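Local coordinates for thioredoxin reductase (Streptomyces clavuligerus, PDB 4NTD), which is a flavoenzyme of the thioredoxin reductase family that probably uses bound FAD to form disulfide bonds in the biosynthesis of the antibiotic holomycin, at residues 322-325 with 326-330; 36-40 with 41-45. One frame throughout, in Å; residues are numbered along the deposited sequence.

Contact 1 of 2, residues 322-325 with 326-330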
loop_
_atom_site.group_PDB
_atom_site.type_symbol
_atom_site.label_atom_id
_atom_site.label_comp_id
_atom_site.label_asym_id
_atom_site.label_seq_id
_atom_site.Cartn_x
_atom_site.Cartn_y
_atom_site.Cartn_z
ATOM N N GLN A 322 6.497 -17.788 -2.477
ATOM C CA GLN A 322 7.061 -18.512 -3.604
ATOM C C GLN A 322 8.415 -19.144 -3.253
ATOM O O GLN A 322 8.758 -20.196 -3.794
ATOM C CB GLN A 322 7.141 -17.615 -4.840
ATOM C CG GLN A 322 7.215 -18.400 -6.141
ATOM C CD GLN A 322 8.617 -18.880 -6.456
ATOM O OE1 GLN A 322 9.599 -18.252 -6.062
ATOM N NE2 GLN A 322 8.719 -20.007 -7.151
ATOM N N LEU A 323 9.169 -18.527 -2.342
ATOM C CA LEU A 323 10.388 -19.159 -1.815
ATOM C C LEU A 323 10.058 -20.456 -1.080
ATOM O O LEU A 323 10.781 -21.441 -1.212
ATOM C CB LEU A 323 11.167 -18.222 -0.880
ATOM C CG LEU A 323 12.198 -17.281 -1.505
ATOM C CD1 LEU A 323 12.846 -16.445 -0.411
ATOM C CD2 LEU A 323 13.262 -18.043 -2.283
ATOM N N VAL A 324 8.970 -20.456 -0.311
ATOM C CA VAL A 324 8.511 -21.680 0.348
ATOM C C VAL A 324 8.179 -22.746 -0.699
ATOM O O VAL A 324 8.582 -23.898 -0.556
ATOM C CB VAL A 324 7.293 -21.430 1.268
ATOM C CG1 VAL A 324 6.692 -22.748 1.744
ATOM C CG2 VAL A 324 7.697 -20.577 2.461
ATOM N N ASP A 325 7.465 -22.359 -1.755
ATOM C CA ASP A 325 7.146 -23.296 -2.837
ATOM C C ASP A 325 8.420 -23.915 -3.421
ATOM O O ASP A 325 8.464 -25.118 -3.683
ATOM C CB ASP A 325 6.332 -22.615 -3.944
ATOM C CG ASP A 325 4.927 -22.228 -3.498
ATOM O OD1 ASP A 325 4.295 -21.408 -4.194
ATOM O OD2 ASP A 325 4.447 -22.736 -2.463
ATOM N N GLU A 326 9.458 -23.101 -3.606
ATOM C CA GLU A 326 10.747 -23.608 -4.081
ATOM C C GLU A 326 11.435 -24.490 -3.031
ATOM O O GLU A 326 11.979 -25.542 -3.372
ATOM C CB GLU A 326 11.677 -22.463 -4.494
ATOM C CG GLU A 326 12.922 -22.938 -5.231
ATOM C CD GLU A 326 13.899 -21.820 -5.524
ATOM O OE1 GLU A 326 13.508 -20.835 -6.182
ATOM O OE2 GLU A 326 15.066 -21.934 -5.099
ATOM N N ASP A 327 11.411 -24.058 -1.768
ATOM C CA ASP A 327 11.980 -24.840 -0.662
ATOM C C ASP A 327 11.346 -26.239 -0.607
ATOM O O ASP A 327 12.046 -27.242 -0.445
ATOM C CB ASP A 327 11.776 -24.130 0.693
ATOM C CG ASP A 327 12.608 -22.852 0.841
ATOM O OD1 ASP A 327 13.669 -22.725 0.191
ATOM O OD2 ASP A 327 12.196 -21.967 1.629
ATOM N N VAL A 328 10.024 -26.297 -0.759
ATOM C CA VAL A 328 9.286 -27.563 -0.722
ATOM C C VAL A 328 9.619 -28.436 -1.934
ATOM O O VAL A 328 9.908 -29.623 -1.784
ATOM C CB VAL A 328 7.757 -27.331 -0.651
ATOM C CG1 VAL A 328 6.989 -28.642 -0.803
ATOM C CG2 VAL A 328 7.380 -26.662 0.664
ATOM N N ALA A 329 9.579 -27.844 -3.126
ATOM C CA ALA A 329 9.875 -28.575 -4.362
ATOM C C ALA A 329 11.291 -29.157 -4.357
ATOM O O ALA A 329 11.503 -30.285 -4.804
ATOM C CB ALA A 329 9.670 -27.680 -5.576
ATOM N N SER A 330 12.249 -28.391 -3.839
ATOM C CA SER A 330 13.635 -28.852 -3.727
ATOM C C SER A 330 13.791 -29.989 -2.714
ATOM O O SER A 330 14.570 -30.919 -2.936
ATOM C CB SER A 330 14.562 -27.692 -3.354
ATOM O OG SER A 330 14.619 -26.733 -4.397
HETATM O O HOH W 1 11.111 -20.840 -7.939
#
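Gln322, Leu323, Val324 and Asp325 each receive, at their carbonyl oxygen, the N-H of the residue four positions on. The tightest of these bonds is Asp327 N to Leu323 O at 2.7 Å, while Val328 N meets Val324 O at 2.8 Å, nearly along the C=O axis.

Leu323 O has a second, less welcome neighbour. With CG beside the backbone N and anti to the carbonyl carbon (chi1 -69°), the Asp327 carboxylate folds back until OD2 lies 3.2 Å from Leu323 O, acceptor against acceptor. The cost is probably offset by two arginines: Arg133 pairs with Asp327 OD1 and Arg54 with OD2.

One residue earlier, the amide of Gln322 and the carboxylate of Glu326 are joined through a water that accepts from Gln322 NE2 (2.7 Å) and donates to Glu326 OE1 (3.0 Å from the water oxygen). Their oxygens are taken up by basic residues: Arg134 serves both Gln322 OE1 and Glu326 OE1, and Arg133 holds Glu326 OE2.

The apolar side of this turn is Val324 CG1 against Val328 CG2 at 4.1 Å, the two side chains crossing at a slant; CG2 of Val328 also rests 3.3 Å from Val324 O. On the second subunit, Leu189 packs on Val324, Ala214 on Val328, and Arg186 forms a salt bridge with Asp325 OD2. This is the i to i+4 pattern of a regular alpha-helix, here in the C-terminal part of helix 305-338, with its acidic residues tied to arginines of its own chain and of the dimer partner.

Contact 2 of 2, residues 36-40 with 41-45. With FAD (flavin-adenine dinucleotide), chain C.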
loop_
_atom_site.group_PDB
_atom_site.type_symbol
_atom_site.label_atom_id
_atom_site.label_comp_id
_atom_site.label_asym_id
_atom_site.label_seq_id
_atom_site.Cartn_x
_atom_site.Cartn_y
_atom_site.Cartn_z
ATOM N N ILE A 36 17.187 -3.522 -3.275
ATOM C CA ILE A 36 17.935 -2.412 -3.861
ATOM C C ILE A 36 17.108 -1.137 -3.713
ATOM O O ILE A 36 16.105 -0.945 -4.409
ATOM C CB ILE A 36 18.285 -2.683 -5.338
ATOM C CG1 ILE A 36 18.995 -4.038 -5.468
ATOM C CG2 ILE A 36 19.165 -1.565 -5.886
ATOM C CD1 ILE A 36 19.228 -4.497 -6.891
ATOM N N GLY A 37 17.544 -0.277 -2.794
ATOM C CA GLY A 37 16.805 0.925 -2.420
ATOM C C GLY A 37 16.127 0.734 -1.077
ATOM O O GLY A 37 15.430 -0.262 -0.868
ATOM N N ALA A 38 16.341 1.684 -0.168
ATOM C CA ALA A 38 15.778 1.626 1.180
ATOM C C ALA A 38 14.978 2.886 1.495
ATOM O O ALA A 38 15.156 3.517 2.543
ATOM C CB ALA A 38 16.879 1.409 2.209
ATOM N N GLY A 39 14.095 3.250 0.570
ATOM C CA GLY A 39 12.987 4.138 0.880
ATOM C C GLY A 39 11.923 3.311 1.579
ATOM O O GLY A 39 12.184 2.180 1.996
ATOM N N ALA A 40 10.718 3.854 1.701
ATOM C CA ALA A 40 9.637 3.130 2.374
ATOM C C ALA A 40 9.308 1.798 1.689
ATOM O O ALA A 40 8.963 0.823 2.358
ATOM C CB ALA A 40 8.394 3.997 2.476
ATOM N N GLY A 41 9.416 1.758 0.363
ATOM C CA GLY A 41 9.159 0.532 -0.393
ATOM C C GLY A 41 10.103 -0.596 -0.019
ATOM O O GLY A 41 9.671 -1.671 0.398
ATOM N N GLY A 42 11.401 -0.348 -0.161
ATOM C CA GLY A 42 12.405 -1.345 0.177
ATOM C C GLY A 42 12.420 -1.692 1.655
ATOM O O GLY A 42 12.581 -2.856 2.021
ATOM N N LEU A 43 12.248 -0.689 2.512
ATOM C CA LEU A 43 12.270 -0.925 3.956
ATOM C C LEU A 43 11.123 -1.815 4.421
ATOM O O LEU A 43 11.342 -2.728 5.219
ATOM C CB LEU A 43 12.264 0.389 4.744
ATOM C CG LEU A 43 13.587 1.162 4.785
ATOM C CD1 LEU A 43 13.368 2.523 5.424
ATOM C CD2 LEU A 43 14.671 0.387 5.523
ATOM N N ASN A 44 9.908 -1.571 3.936
ATOM C CA ASN A 44 8.781 -2.396 4.379
ATOM C C ASN A 44 8.863 -3.813 3.796
ATOM O O ASN A 44 8.430 -4.771 4.441
ATOM C CB ASN A 44 7.424 -1.734 4.102
ATOM C CG ASN A 44 6.398 -2.016 5.198
ATOM O OD1 ASN A 44 5.691 -1.113 5.651
ATOM N ND2 ASN A 44 6.320 -3.269 5.637
ATOM N N ALA A 45 9.430 -3.955 2.599
ATOM C CA ALA A 45 9.703 -5.285 2.049
ATOM C C ALA A 45 10.685 -6.040 2.949
ATOM O O ALA A 45 10.438 -7.186 3.325
ATOM C CB ALA A 45 10.245 -5.186 0.628
HETATM P PA FAD C . 12.435 6.514 -2.560
HETATM O O1A FAD C . 11.831 6.952 -1.252
HETATM O O2A FAD C . 12.870 7.573 -3.536
HETATM O O5B FAD C . 13.699 5.585 -2.231
HETATM C C5B FAD C . 14.467 5.013 -3.282
HETATM C C4B FAD C . 15.851 4.704 -2.740
HETATM O O4B FAD C . 16.564 3.911 -3.686
HETATM C C3B FAD C . 16.681 5.964 -2.502
HETATM O O3B FAD C . 17.102 6.040 -1.134
HETATM C C2B FAD C . 17.864 5.833 -3.449
HETATM O O2B FAD C . 19.078 6.329 -2.878
HETATM C C1B FAD C . 17.928 4.334 -3.691
HETATM N N9A FAD C . 18.559 3.893 -4.954
HETATM C C8A FAD C . 18.218 4.265 -6.201
HETATM N N7A FAD C . 18.996 3.634 -7.114
HETATM C C5A FAD C . 19.846 2.837 -6.443
HETATM C C6A FAD C . 20.928 1.894 -6.791
HETATM N N6A FAD C . 21.263 1.687 -8.084
HETATM N N1A FAD C . 21.567 1.259 -5.779
HETATM C C2A FAD C . 21.243 1.461 -4.484
HETATM N N3A FAD C . 20.263 2.304 -4.102
HETATM C C4A FAD C . 19.546 3.004 -5.017
HETATM N N1 FAD C . 4.934 11.494 -0.465
HETATM C C2 FAD C . 4.138 11.486 0.629
HETATM O O2 FAD C . 3.481 10.452 0.865
HETATM N N3 FAD C . 4.033 12.541 1.457
HETATM C C4 FAD C . 4.723 13.678 1.255
HETATM O O4 FAD C . 4.601 14.643 2.037
HETATM C C4X FAD C . 5.628 13.767 0.085
HETATM N N5 FAD C . 6.362 14.871 -0.202
HETATM C C5X FAD C . 7.165 14.902 -1.299
HETATM C C6 FAD C . 7.907 16.047 -1.569
HETATM C C7 FAD C . 8.742 16.114 -2.682
HETATM C C7M FAD C . 9.537 17.366 -2.955
HETATM C C8 FAD C . 8.845 14.947 -3.594
HETATM C C8M FAD C . 9.734 14.999 -4.809
HETATM C C9 FAD C . 8.106 13.798 -3.332
HETATM C C9A FAD C . 7.265 13.727 -2.218
HETATM N N10 FAD C . 6.503 12.566 -1.925
HETATM C C10 FAD C . 5.685 12.571 -0.783
HETATM C "C1'" FAD C . 6.536 11.352 -2.751
HETATM C "C2'" FAD C . 7.624 10.420 -2.217
HETATM O "O2'" FAD C . 8.911 10.950 -2.569
HETATM C "C3'" FAD C . 7.490 9.006 -2.779
HETATM O "O3'" FAD C . 6.179 8.505 -2.491
HETATM C "C4'" FAD C . 8.513 8.028 -2.199
HETATM O "O4'" FAD C . 9.836 8.575 -2.237
HETATM C "C5'" FAD C . 8.527 6.713 -2.968
HETATM O "O5'" FAD C . 9.195 5.729 -2.182
HETATM P P FAD C . 10.182 4.652 -2.847
HETATM O O1P FAD C . 9.555 4.130 -4.110
HETATM O O2P FAD C . 10.603 3.704 -1.753
HETATM O O3P FAD C . 11.452 5.517 -3.368
HETATM O O HOH W 2 12.673 1.996 -1.492
#
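Gly39, at the N-cap of helix 40-51, takes the N-H of Leu43 on its carbonyl oxygen (Leu43 N to Gly39 O 2.9 Å), and Asn44 N follows on Ala40 O. The turn leads from strand 31-36 into the helix as the glycine-rich loop of a Rossmann-type dinucleotide fold, with Gly37, Gly39 and Gly42 matching GxGxxG. A CB on Gly37 or Gly39 would collide with the FAD. The helix start grips the pyrophosphate: Gly41 N donates to FAD O2P at 3.1 Å, and a water takes the N-H of Gly42 (3.0 Å from its N) and donates to the same O2P (2.7 Å from the water oxygen).

Leu43 is the main side chain here. A chi1 of -76° turns its CG away from its own carbonyl and back over the loop, where CD1 sits 3.5 Å from Ala38 O and CD2 touches Ala38 CB at 4.1 Å. Leu87 and Arg91 of helix 83-96 pack on it too, as does Leu76 of the second subunit; cutting it back to an alanine is likely to open a gap beside Ala38 and strip these neighbours of their apolar contact. The Asn44 amide faces the dimer partner, bonding to Gly74 O and Leu76 N of the second subunit. Gly37 O, buried without a conventional partner, is met by the CA-H of Gly42 at 3.4 Å from CA, almost straight at 177°.

Overall arrangement
Contact 2 comes first along the chain, closing the loop between strand 31-36 and helix 40-51, and contact 1 lies near the C-terminus on helix 305-338. Their centres are 24 Å apart and their nearest atoms about 10 Å, so they do not touch. Contact 2 is near the middle of the chain and buried against the FAD; contact 1 is about 31 Å from the chain's centre. The long C-terminal helix relates the two regions, since its earlier residues Val305, Ala309 and Ser313 pack on Ala40 and Asn44 of contact 2. Both sites also meet the second subunit, which places the flavin-binding turn and the helix's far end at the dimer interface.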